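Long-range contacts in uncharacterized protein (Thermotoga maritima, PDB 1VMJ), which is of unknown function but belongs to the UPF0047 (YjbQ) family, binds sodium, and has been named a putative thiamin phosphate synthase: residues Arg17-Phe22 with Arg143-Ile148; Cys40-Gly45 with Thr119-Asp124; Thr59-Ile64 with Thr108-Glu113. All blocks are in the same frame, centred on the assembly; numbering follows the deposited sequence.

Interaction 1 of 3, residues Arg17-Phe22 with Arg143-Ile148; sequences RKELWF and RVLVKI. With SO4 (sulfate ion), chain E.
An antiparallel pairing at the edge of the five-stranded sheet joins Arg17-Phe22, on an outermost strand within the chain, to Arg143-Ile148. Lys18 with Val146 and Leu20 with Val144 are hydrogen-bonded pairs; Leu20 N reaches Val144 O at 2.8 Å, nearly straight at 168°. Arg17, Glu19 and Arg143 form a salt-bridge network on one face. Glu19 OE1 takes Arg143 NH1 at 2.9 Å on its syn lone pair, the donor bond bent, and Trp21 NE1 at 2.9 Å on its anti lone pair, in the indole plane. OE2 receives Arg17 NH2 at 2.7 Å, so three donors fix the carboxylate's rotation. Arg143, extended from CG to NE, runs alongside Trp21: CG makes a CH-pi contact over the five-membered ring, 3.9 Å from its centroid, and Trp21 CZ2 sits over the guanidinium centre, the planes 41° apart. With an alanine in place of Glu19, both arginines would probably lose their shared carboxylate, and the indole N-H its acceptor. Leu145 CD1 lies over one face of the Arg17 guanidinium, toward its rim. On the sheet's other face, helix 34-44 covers Leu20 and Val146, while Phe22, stacked on Tyr133, touches Val144. Lys18 NZ (2.7 Å) and Glu19 N bond O3 of a sulfate, probably from the crystallisation liquor. This is an antiparallel edge-strand pairing, one face helix-packed, the other carrying salt bridges that reach Asp124 of the second subunit through Arg17.

Interaction 2 of 3, residues Cys40-Gly45 with Thr119-Asp124; sequences CVRESG and TDRKMD
The last turn of helix 34-44 faces a type I' beta turn, Thr119 to Lys122, which links strands 113-119 and 122-123 as a hairpin. Val41 and Lys122 lie 6.6 Å apart between their CA atoms, a spacing bridged mainly by side chains. Past the helix, Gly45 leaves helical geometry with positive phi. Val41 points toward the turn. Its CG1 meets the carbonyl oxygen of Arg121, while CG2 packs on Met123 CG at 3.9 Å; CG1 stands anti to the backbone N (chi1 172°), which leaves the two methyls to touch successive parts of the hairpin. Ile118 and Leu37 extend this apolar packing beyond the two segments. Arg121 sets off across the gap, and a bend at chi3 (66°) brings its guanidinium to the helix end. There NH2 approaches Arg42 O at 2.7 Å, in the guanidinium plane, a bond left weak by its 121° angle at hydrogen. NE gives its proton to a water 2.7 Å away, and the same water donates to Val41 O at 2.8 Å, which Ser44 OG also bonds; Gly45 N is a second donor to Arg42 O. The positive group would be favoured by the helix dipole. Arg42 runs alongside Arg121, its own charge paired with Glu39. The arrangement is a two-residue beta hairpin with a type I' turn, packed on a helix C-terminus that ends in a positive-phi glycine.

Interaction 3 of 3, residues Thr59-Ile64 with Thr108-Glu113; sequences TASVFI and TIMGRE. With SO4 (sulfate ion), chain C.
Two torsion choices bring Phe63 and Met110 together: Phe63 CG lies between its backbone N and carbonyl carbon (chi1 66°), and the Met110 chain bends at both chi2 and chi3 (-53° and -62°). They create a Met-aromatic contact where the end of helix 101-110 crosses strand 60-65 of the three-stranded sheet. Met110 CE stands over the centre of the Phe63 ring, 3.5 Å from its centroid, while SD lies above the same face but farther off, at 5.1 Å. Phe132 also meets this ring, and Phe75 and Leu79 of helix 69-82 pack on Met110. Closer to the turn, Met110 CB approaches Ser61 OG at 3.4 Å. Gly111 then leaves the helix with positive phi, a backbone shape in which a CB would be pressed against the preceding carbonyl oxygen. Val62 N makes a long, weak hydrogen bond to Arg112 O, 3.5 Å away. The CB of Arg112 points away from the strand; its NH1 pairs with Glu113 OE1, and its NE with Glu129 of the second subunit. Just before the strand, Thr59 OG1 bonds a sulfate oxygen; His57, Ile58 and Arg140 also bind this ion. A water lies 2.8 Å from both Val62 O and Met110 O, bridging the segments.

From the N terminus, strand 14-22 enters interaction 1 and waits for strand 142-150, near the C terminus, to close the widest loop. Within it, helix 34-44 opens interaction 2, closed by the hairpin at 119-124; inside that again, strand 60-65 opens interaction 3, closed by the end of helix 101-110. The three loops therefore nest without crossing. Interactions 1 and 2 reach the same five-stranded sheet and touch: Cys40 SG packs on Lys18 and Val146, and Val41 on Ile148. Interaction 3 ties the three-stranded sheet to a helix, meeting interaction 1 through Val62 and Val144. All three also lie against neighbouring subunits of the trimer.

Interaction 1 of 3, residues Arg17-Phe22 with Arg143-Ile148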
loop_
_atom_site.group_PDB
_atom_site.type_symbol
_atom_site.label_atom_id
_atom_site.label_comp_id
_atom_site.label_asym_id
_atom_site.label_seq_id
_atom_site.Cartn_x
_atom_site.Cartn_y
_atom_site.Cartn_z
ATOM N N ARG A 17 6.799 -14.739 -13.871
ATOM C CA ARG A 17 5.378 -14.486 -13.656
ATOM C C ARG A 17 4.643 -15.774 -13.307
ATOM O O ARG A 17 4.886 -16.831 -13.900
ATOM C CB ARG A 17 4.806 -13.913 -14.937
ATOM C CG ARG A 17 3.375 -13.601 -14.852
ATOM C CD ARG A 17 2.769 -13.511 -16.217
ATOM N NE ARG A 17 1.438 -12.964 -16.114
ATOM C CZ ARG A 17 0.328 -13.681 -16.024
ATOM N NH1 ARG A 17 0.342 -15.011 -16.045
ATOM N NH2 ARG A 17 -0.823 -13.056 -15.911
ATOM N N LYS A 18 3.727 -15.700 -12.358
ATOM C CA LYS A 18 2.874 -16.817 -12.031
ATOM C C LYS A 18 1.559 -16.274 -11.487
ATOM O O LYS A 18 1.549 -15.401 -10.616
ATOM C CB LYS A 18 3.552 -17.681 -10.954
ATOM C CG LYS A 18 2.818 -18.993 -10.604
ATOM C CD LYS A 18 3.056 -20.047 -11.680
ATOM C CE LYS A 18 2.063 -21.189 -11.622
ATOM N NZ LYS A 18 0.674 -20.707 -11.875
ATOM N N GLU A 19 0.447 -16.828 -11.959
ATOM C CA GLU A 19 -0.847 -16.599 -11.318
ATOM C C GLU A 19 -1.158 -17.730 -10.348
ATOM O O GLU A 19 -0.995 -18.906 -10.663
ATOM C CB GLU A 19 -1.993 -16.507 -12.306
ATOM C CG GLU A 19 -1.912 -15.321 -13.216
ATOM C CD GLU A 19 -3.079 -15.277 -14.184
ATOM O OE1 GLU A 19 -4.051 -16.070 -14.019
ATOM O OE2 GLU A 19 -3.019 -14.481 -15.144
ATOM N N LEU A 20 -1.584 -17.355 -9.166
ATOM C CA LEU A 20 -2.018 -18.292 -8.143
ATOM C C LEU A 20 -3.523 -18.155 -8.040
ATOM O O LEU A 20 -4.032 -17.060 -7.886
ATOM C CB LEU A 20 -1.337 -17.956 -6.805
ATOM C CG LEU A 20 0.181 -18.036 -6.807
ATOM C CD1 LEU A 20 0.701 -17.506 -5.468
ATOM C CD2 LEU A 20 0.696 -19.445 -7.056
ATOM N N TRP A 21 -4.253 -19.260 -8.110
ATOM C CA TRP A 21 -5.714 -19.219 -8.120
ATOM C C TRP A 21 -6.292 -19.726 -6.823
ATOM O O TRP A 21 -5.711 -20.608 -6.195
ATOM C CB TRP A 21 -6.255 -20.023 -9.282
ATOM C CG TRP A 21 -6.019 -19.432 -10.675
ATOM C CD1 TRP A 21 -5.179 -18.412 -11.022
ATOM C CD2 TRP A 21 -6.664 -19.854 -11.884
ATOM N NE1 TRP A 21 -5.265 -18.182 -12.376
ATOM C CE2 TRP A 21 -6.178 -19.037 -12.920
ATOM C CE3 TRP A 21 -7.639 -20.814 -12.185
ATOM C CZ2 TRP A 21 -6.578 -19.184 -14.231
ATOM C CZ3 TRP A 21 -8.033 -20.953 -13.494
ATOM C CH2 TRP A 21 -7.520 -20.125 -14.499
ATOM N N PHE A 22 -7.420 -19.142 -6.439
ATOM C CA PHE A 22 -8.124 -19.490 -5.199
ATOM C C PHE A 22 -9.607 -19.600 -5.490
ATOM O O PHE A 22 -10.138 -18.954 -6.380
ATOM C CB PHE A 22 -7.847 -18.443 -4.109
ATOM C CG PHE A 22 -6.406 -18.263 -3.854
ATOM C CD1 PHE A 22 -5.738 -19.105 -2.983
ATOM C CD2 PHE A 22 -5.672 -17.338 -4.591
ATOM C CE1 PHE A 22 -4.382 -18.994 -2.796
ATOM C CE2 PHE A 22 -4.325 -17.218 -4.405
ATOM C CZ PHE A 22 -3.675 -18.033 -3.515
ATOM N N ARG A 143 -7.800 -14.669 -8.509
ATOM C CA ARG A 143 -6.407 -14.772 -8.862
ATOM C C ARG A 143 -5.544 -13.774 -8.141
ATOM O O ARG A 143 -5.951 -12.650 -7.890
ATOM C CB ARG A 143 -6.235 -14.572 -10.356
ATOM C CG ARG A 143 -7.181 -15.362 -11.193
ATOM C CD ARG A 143 -6.946 -15.055 -12.622
ATOM N NE ARG A 143 -8.001 -15.625 -13.449
ATOM C CZ ARG A 143 -7.836 -15.953 -14.717
ATOM N NH1 ARG A 143 -6.642 -15.810 -15.304
ATOM N NH2 ARG A 143 -8.868 -16.426 -15.399
ATOM N N VAL A 144 -4.327 -14.230 -7.857
ATOM C CA VAL A 144 -3.221 -13.432 -7.372
ATOM C C VAL A 144 -2.093 -13.521 -8.380
ATOM O O VAL A 144 -1.821 -14.591 -8.928
ATOM C CB VAL A 144 -2.742 -13.986 -6.011
ATOM C CG1 VAL A 144 -1.389 -13.478 -5.612
ATOM C CG2 VAL A 144 -3.771 -13.666 -4.937
ATOM N N LEU A 145 -1.455 -12.397 -8.630
ATOM C CA LEU A 145 -0.320 -12.333 -9.538
ATOM C C LEU A 145 0.966 -12.238 -8.753
ATOM O O LEU A 145 1.047 -11.474 -7.795
ATOM C CB LEU A 145 -0.438 -11.140 -10.499
ATOM C CG LEU A 145 0.634 -11.058 -11.586
ATOM C CD1 LEU A 145 0.546 -12.219 -12.568
ATOM C CD2 LEU A 145 0.531 -9.719 -12.321
ATOM N N VAL A 146 1.967 -13.026 -9.154
ATOM C CA VAL A 146 3.333 -12.898 -8.677
ATOM C C VAL A 146 4.179 -12.512 -9.875
ATOM O O VAL A 146 4.132 -13.176 -10.912
ATOM C CB VAL A 146 3.882 -14.225 -8.106
ATOM C CG1 VAL A 146 5.311 -14.064 -7.649
ATOM C CG2 VAL A 146 3.023 -14.707 -6.968
ATOM N N LYS A 147 4.919 -11.421 -9.718
ATOM C CA LYS A 147 5.839 -10.951 -10.710
ATOM C C LYS A 147 7.166 -10.609 -10.058
ATOM O O LYS A 147 7.201 -9.913 -9.065
ATOM C CB LYS A 147 5.263 -9.707 -11.412
ATOM C CG LYS A 147 6.109 -9.165 -12.602
ATOM C CD LYS A 147 5.943 -9.969 -13.851
ATOM C CE LYS A 147 6.660 -9.299 -15.029
ATOM N NZ LYS A 147 6.353 -10.004 -16.338
ATOM N N ILE A 148 8.252 -11.163 -10.601
ATOM C CA ILE A 148 9.590 -10.934 -10.075
ATOM C C ILE A 148 10.482 -10.426 -11.161
ATOM O O ILE A 148 10.455 -10.940 -12.268
ATOM C CB ILE A 148 10.215 -12.212 -9.482
ATOM C CG1 ILE A 148 9.176 -12.969 -8.641
ATOM C CG2 ILE A 148 11.430 -11.834 -8.644
ATOM C CD1 ILE A 148 9.666 -14.310 -8.122
HETATM S S SO4 E . 0.998 -19.925 -15.141
HETATM O O1 SO4 E . 2.363 -19.486 -15.415
HETATM O O2 SO4 E . 0.158 -19.668 -16.310
HETATM O O3 SO4 E . 0.494 -19.123 -14.001
HETATM O O4 SO4 E . 1.011 -21.377 -14.875
#

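Interaction 2 of 3, residues Cys40-Gly45 with Thr119-Asp124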
loop_
_atom_site.group_PDB
_atom_site.type_symbol
_atom_site.label_atom_id
_atom_site.label_comp_id
_atom_site.label_asym_id
_atom_site.label_seq_id
_atom_site.Cartn_x
_atom_site.Cartn_y
_atom_site.Cartn_z
ATOM N N CYS A 40 7.862 -19.808 -6.098
ATOM C CA CYS A 40 8.046 -18.862 -7.218
ATOM C C CYS A 40 9.452 -18.313 -7.250
ATOM O O CYS A 40 10.119 -18.292 -8.295
ATOM C CB CYS A 40 7.081 -17.685 -7.127
ATOM S SG CYS A 40 5.324 -18.086 -7.354
ATOM N N VAL A 41 9.917 -17.864 -6.093
ATOM C CA VAL A 41 11.241 -17.250 -6.013
ATOM C C VAL A 41 12.273 -18.301 -6.392
ATOM O O VAL A 41 13.194 -18.040 -7.165
ATOM C CB VAL A 41 11.514 -16.629 -4.627
ATOM C CG1 VAL A 41 12.958 -16.195 -4.537
ATOM C CG2 VAL A 41 10.601 -15.451 -4.416
ATOM N N ARG A 42 12.095 -19.510 -5.870
ATOM C CA ARG A 42 13.081 -20.552 -6.104
ATOM C C ARG A 42 13.155 -20.858 -7.593
ATOM O O ARG A 42 14.242 -20.879 -8.173
ATOM C CB ARG A 42 12.726 -21.821 -5.326
ATOM C CG ARG A 42 13.797 -22.875 -5.414
ATOM C CD ARG A 42 13.301 -24.241 -5.102
ATOM N NE ARG A 42 12.313 -24.700 -6.071
ATOM C CZ ARG A 42 12.569 -25.053 -7.327
ATOM N NH1 ARG A 42 13.809 -25.082 -7.799
ATOM N NH2 ARG A 42 11.559 -25.405 -8.115
ATOM N N GLU A 43 12.005 -21.093 -8.207
ATOM C CA GLU A 43 12.020 -21.500 -9.601
ATOM C C GLU A 43 12.441 -20.363 -10.550
ATOM O O GLU A 43 12.986 -20.618 -11.615
ATOM C CB GLU A 43 10.706 -22.166 -10.024
ATOM C CG GLU A 43 9.543 -21.329 -10.270
ATOM C CD GLU A 43 8.477 -22.052 -11.145
ATOM O OE1 GLU A 43 8.806 -23.075 -11.752
ATOM O OE2 GLU A 43 7.352 -21.550 -11.239
ATOM N N SER A 44 12.254 -19.123 -10.143
ATOM C CA SER A 44 12.657 -18.000 -10.974
ATOM C C SER A 44 14.137 -17.957 -11.254
ATOM O O SER A 44 14.560 -17.371 -12.262
ATOM C CB SER A 44 12.247 -16.683 -10.328
ATOM O OG SER A 44 13.073 -16.353 -9.215
ATOM N N GLY A 45 14.920 -18.482 -10.319
ATOM C CA GLY A 45 16.379 -18.378 -10.397
ATOM C C GLY A 45 16.935 -16.986 -10.151
ATOM O O GLY A 45 18.138 -16.758 -10.299
ATOM N N THR A 119 16.737 -11.226 -2.026
ATOM C CA THR A 119 18.131 -11.089 -1.671
ATOM C C THR A 119 18.713 -12.482 -1.534
ATOM O O THR A 119 18.157 -13.319 -0.845
ATOM C CB THR A 119 18.264 -10.334 -0.359
ATOM O OG1 THR A 119 17.727 -9.016 -0.525
ATOM C CG2 THR A 119 19.692 -10.205 0.047
ATOM N N ASP A 120 19.823 -12.736 -2.207
ATOM C CA ASP A 120 20.460 -14.055 -2.188
ATOM C C ASP A 120 19.448 -15.208 -2.416
ATOM O O ASP A 120 19.402 -16.194 -1.670
ATOM C CB ASP A 120 21.224 -14.239 -0.879
ATOM C CG ASP A 120 22.265 -15.341 -0.968
ATOM O OD1 ASP A 120 22.642 -15.739 -2.094
ATOM O OD2 ASP A 120 22.695 -15.819 0.098
ATOM N N ARG A 121 18.636 -15.054 -3.462
ATOM C CA ARG A 121 17.644 -16.041 -3.886
ATOM C C ARG A 121 16.453 -16.264 -2.945
ATOM O O ARG A 121 15.692 -17.218 -3.131
ATOM C CB ARG A 121 18.316 -17.375 -4.221
ATOM C CG ARG A 121 19.248 -17.326 -5.436
ATOM C CD ARG A 121 19.443 -18.713 -6.005
ATOM N NE ARG A 121 18.205 -19.268 -6.574
ATOM C CZ ARG A 121 17.961 -20.578 -6.708
ATOM N NH1 ARG A 121 18.867 -21.503 -6.348
ATOM N NH2 ARG A 121 16.804 -20.975 -7.223
ATOM N N LYS A 122 16.247 -15.386 -1.967
ATOM C CA LYS A 122 15.161 -15.588 -1.026
ATOM C C LYS A 122 14.425 -14.308 -0.787
ATOM O O LYS A 122 15.010 -13.227 -0.874
ATOM C CB LYS A 122 15.705 -16.058 0.322
ATOM C CG LYS A 122 16.472 -17.369 0.295
ATOM C CD LYS A 122 15.599 -18.534 -0.109
ATOM C CE LYS A 122 16.367 -19.842 -0.180
ATOM N NZ LYS A 122 16.796 -20.242 1.179
ATOM N N MET A 123 13.158 -14.431 -0.413
ATOM C CA MET A 123 12.408 -13.288 0.079
ATOM C C MET A 123 13.106 -12.756 1.328
ATOM O O MET A 123 13.477 -13.535 2.214
ATOM C CB MET A 123 10.977 -13.670 0.415
ATOM C CG MET A 123 10.157 -13.886 -0.844
ATOM S SD MET A 123 8.396 -14.079 -0.505
ATOM C CE MET A 123 8.438 -15.702 0.230
ATOM N N ASP A 124 13.279 -11.437 1.378
ATOM C CA ASP A 124 14.050 -10.787 2.429
ATOM C C ASP A 124 13.063 -10.294 3.484
ATOM O O ASP A 124 12.565 -9.168 3.405
ATOM C CB ASP A 124 14.851 -9.668 1.771
ATOM C CG ASP A 124 16.014 -9.206 2.563
ATOM O OD1 ASP A 124 16.128 -9.515 3.775
ATOM O OD2 ASP A 124 16.824 -8.479 1.960
HETATM O O HOH W 1 15.971 -17.863 -7.147
#

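Interaction 3 of 3, residues Thr59-Ile64 with Thr108-Glu113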
loop_
_atom_site.group_PDB
_atom_site.type_symbol
_atom_site.label_atom_id
_atom_site.label_comp_id
_atom_site.label_asym_id
_atom_site.label_seq_id
_atom_site.Cartn_x
_atom_site.Cartn_y
_atom_site.Cartn_z
ATOM N N THR A 59 -11.837 -6.979 -5.042
ATOM C CA THR A 59 -12.528 -7.344 -3.820
ATOM C C THR A 59 -11.699 -8.291 -2.950
ATOM O O THR A 59 -12.242 -9.008 -2.098
ATOM C CB THR A 59 -13.848 -8.027 -4.147
ATOM O OG1 THR A 59 -13.610 -9.088 -5.069
ATOM C CG2 THR A 59 -14.803 -7.031 -4.748
ATOM N N ALA A 60 -10.387 -8.275 -3.159
ATOM C CA ALA A 60 -9.481 -9.100 -2.398
ATOM C C ALA A 60 -8.143 -8.406 -2.241
ATOM O O ALA A 60 -7.843 -7.397 -2.883
ATOM C CB ALA A 60 -9.320 -10.429 -3.072
ATOM N N SER A 61 -7.346 -8.931 -1.318
ATOM C CA SER A 61 -6.077 -8.319 -0.912
ATOM C C SER A 61 -4.940 -9.294 -0.917
ATOM O O SER A 61 -5.147 -10.485 -0.753
ATOM C CB SER A 61 -6.184 -7.789 0.527
ATOM O OG SER A 61 -7.104 -6.721 0.598
ATOM N N VAL A 62 -3.728 -8.762 -1.050
ATOM C CA VAL A 62 -2.512 -9.456 -0.632
ATOM C C VAL A 62 -1.798 -8.557 0.381
ATOM O O VAL A 62 -1.626 -7.369 0.156
ATOM C CB VAL A 62 -1.602 -9.788 -1.788
ATOM C CG1 VAL A 62 -0.306 -10.381 -1.295
ATOM C CG2 VAL A 62 -2.283 -10.763 -2.736
ATOM N N PHE A 63 -1.463 -9.108 1.539
ATOM C CA PHE A 63 -0.884 -8.337 2.637
ATOM C C PHE A 63 0.027 -9.242 3.428
ATOM O O PHE A 63 0.021 -10.472 3.259
ATOM C CB PHE A 63 -1.965 -7.717 3.532
ATOM C CG PHE A 63 -2.788 -8.746 4.302
ATOM C CD1 PHE A 63 -3.893 -9.367 3.738
ATOM C CD2 PHE A 63 -2.433 -9.103 5.584
ATOM C CE1 PHE A 63 -4.611 -10.348 4.432
ATOM C CE2 PHE A 63 -3.169 -10.028 6.294
ATOM C CZ PHE A 63 -4.250 -10.663 5.708
ATOM N N ILE A 64 0.843 -8.597 4.256
ATOM C CA ILE A 64 1.756 -9.282 5.152
ATOM C C ILE A 64 1.380 -9.003 6.598
ATOM O O ILE A 64 1.252 -7.842 7.007
ATOM C CB ILE A 64 3.221 -8.891 4.901
ATOM C CG1 ILE A 64 3.714 -9.603 3.629
ATOM C CG2 ILE A 64 4.108 -9.288 6.062
ATOM C CD1 ILE A 64 4.946 -9.055 3.006
ATOM N N THR A 108 -9.458 -2.401 0.435
ATOM C CA THR A 108 -8.763 -1.136 0.475
ATOM C C THR A 108 -7.998 -0.983 1.789
ATOM O O THR A 108 -6.844 -0.554 1.783
ATOM C CB THR A 108 -9.744 0.006 0.224
ATOM O OG1 THR A 108 -10.350 -0.169 -1.059
ATOM C CG2 THR A 108 -9.040 1.353 0.280
ATOM N N ILE A 109 -8.615 -1.350 2.903
ATOM C CA ILE A 109 -7.913 -1.313 4.181
ATOM C C ILE A 109 -6.689 -2.220 4.192
ATOM O O ILE A 109 -5.610 -1.798 4.605
ATOM C CB ILE A 109 -8.854 -1.707 5.321
ATOM C CG1 ILE A 109 -9.992 -0.686 5.439
ATOM C CG2 ILE A 109 -8.115 -1.843 6.643
ATOM C CD1 ILE A 109 -9.553 0.704 5.801
ATOM N N MET A 110 -6.844 -3.461 3.760
ATOM C CA MET A 110 -5.751 -4.429 3.884
ATOM C C MET A 110 -4.675 -4.207 2.822
ATOM O O MET A 110 -3.498 -4.566 3.024
ATOM C CB MET A 110 -6.274 -5.858 3.813
ATOM C CG MET A 110 -7.218 -6.279 4.903
ATOM S SD MET A 110 -6.634 -6.019 6.559
ATOM C CE MET A 110 -5.212 -7.052 6.548
ATOM N N GLY A 111 -5.087 -3.639 1.695
ATOM C CA GLY A 111 -4.205 -3.370 0.581
ATOM C C GLY A 111 -4.326 -4.345 -0.570
ATOM O O GLY A 111 -4.670 -5.508 -0.421
ATOM N N ARG A 112 -3.954 -3.868 -1.740
ATOM C CA ARG A 112 -3.946 -4.677 -2.938
ATOM C C ARG A 112 -2.748 -5.605 -3.096
ATOM O O ARG A 112 -2.870 -6.675 -3.664
ATOM C CB ARG A 112 -4.002 -3.733 -4.150
ATOM C CG ARG A 112 -3.739 -4.416 -5.490
ATOM C CD ARG A 112 -3.795 -3.420 -6.619
ATOM N NE ARG A 112 -3.534 -4.007 -7.912
ATOM C CZ ARG A 112 -2.336 -4.077 -8.469
ATOM N NH1 ARG A 112 -1.270 -3.618 -7.842
ATOM N NH2 ARG A 112 -2.221 -4.552 -9.700
ATOM N N GLU A 113 -1.579 -5.140 -2.657
ATOM C CA GLU A 113 -0.315 -5.724 -3.071
ATOM C C GLU A 113 0.708 -5.673 -1.944
ATOM O O GLU A 113 0.573 -4.903 -0.990
ATOM C CB GLU A 113 0.225 -5.028 -4.326
ATOM C CG GLU A 113 0.838 -3.673 -4.016
ATOM C CD GLU A 113 0.426 -2.441 -4.868
ATOM O OE1 GLU A 113 -0.669 -2.332 -5.468
ATOM O OE2 GLU A 113 1.254 -1.498 -4.878
HETATM S S SO4 C . -13.696 -8.614 -9.002
HETATM O O1 SO4 C . -13.939 -9.863 -9.697
HETATM O O2 SO4 C . -14.732 -7.635 -9.272
HETATM O O3 SO4 C . -12.425 -8.017 -9.459
HETATM O O4 SO4 C . -13.607 -8.936 -7.606
HETATM O O HOH W 2 -1.264 -4.937 1.441
#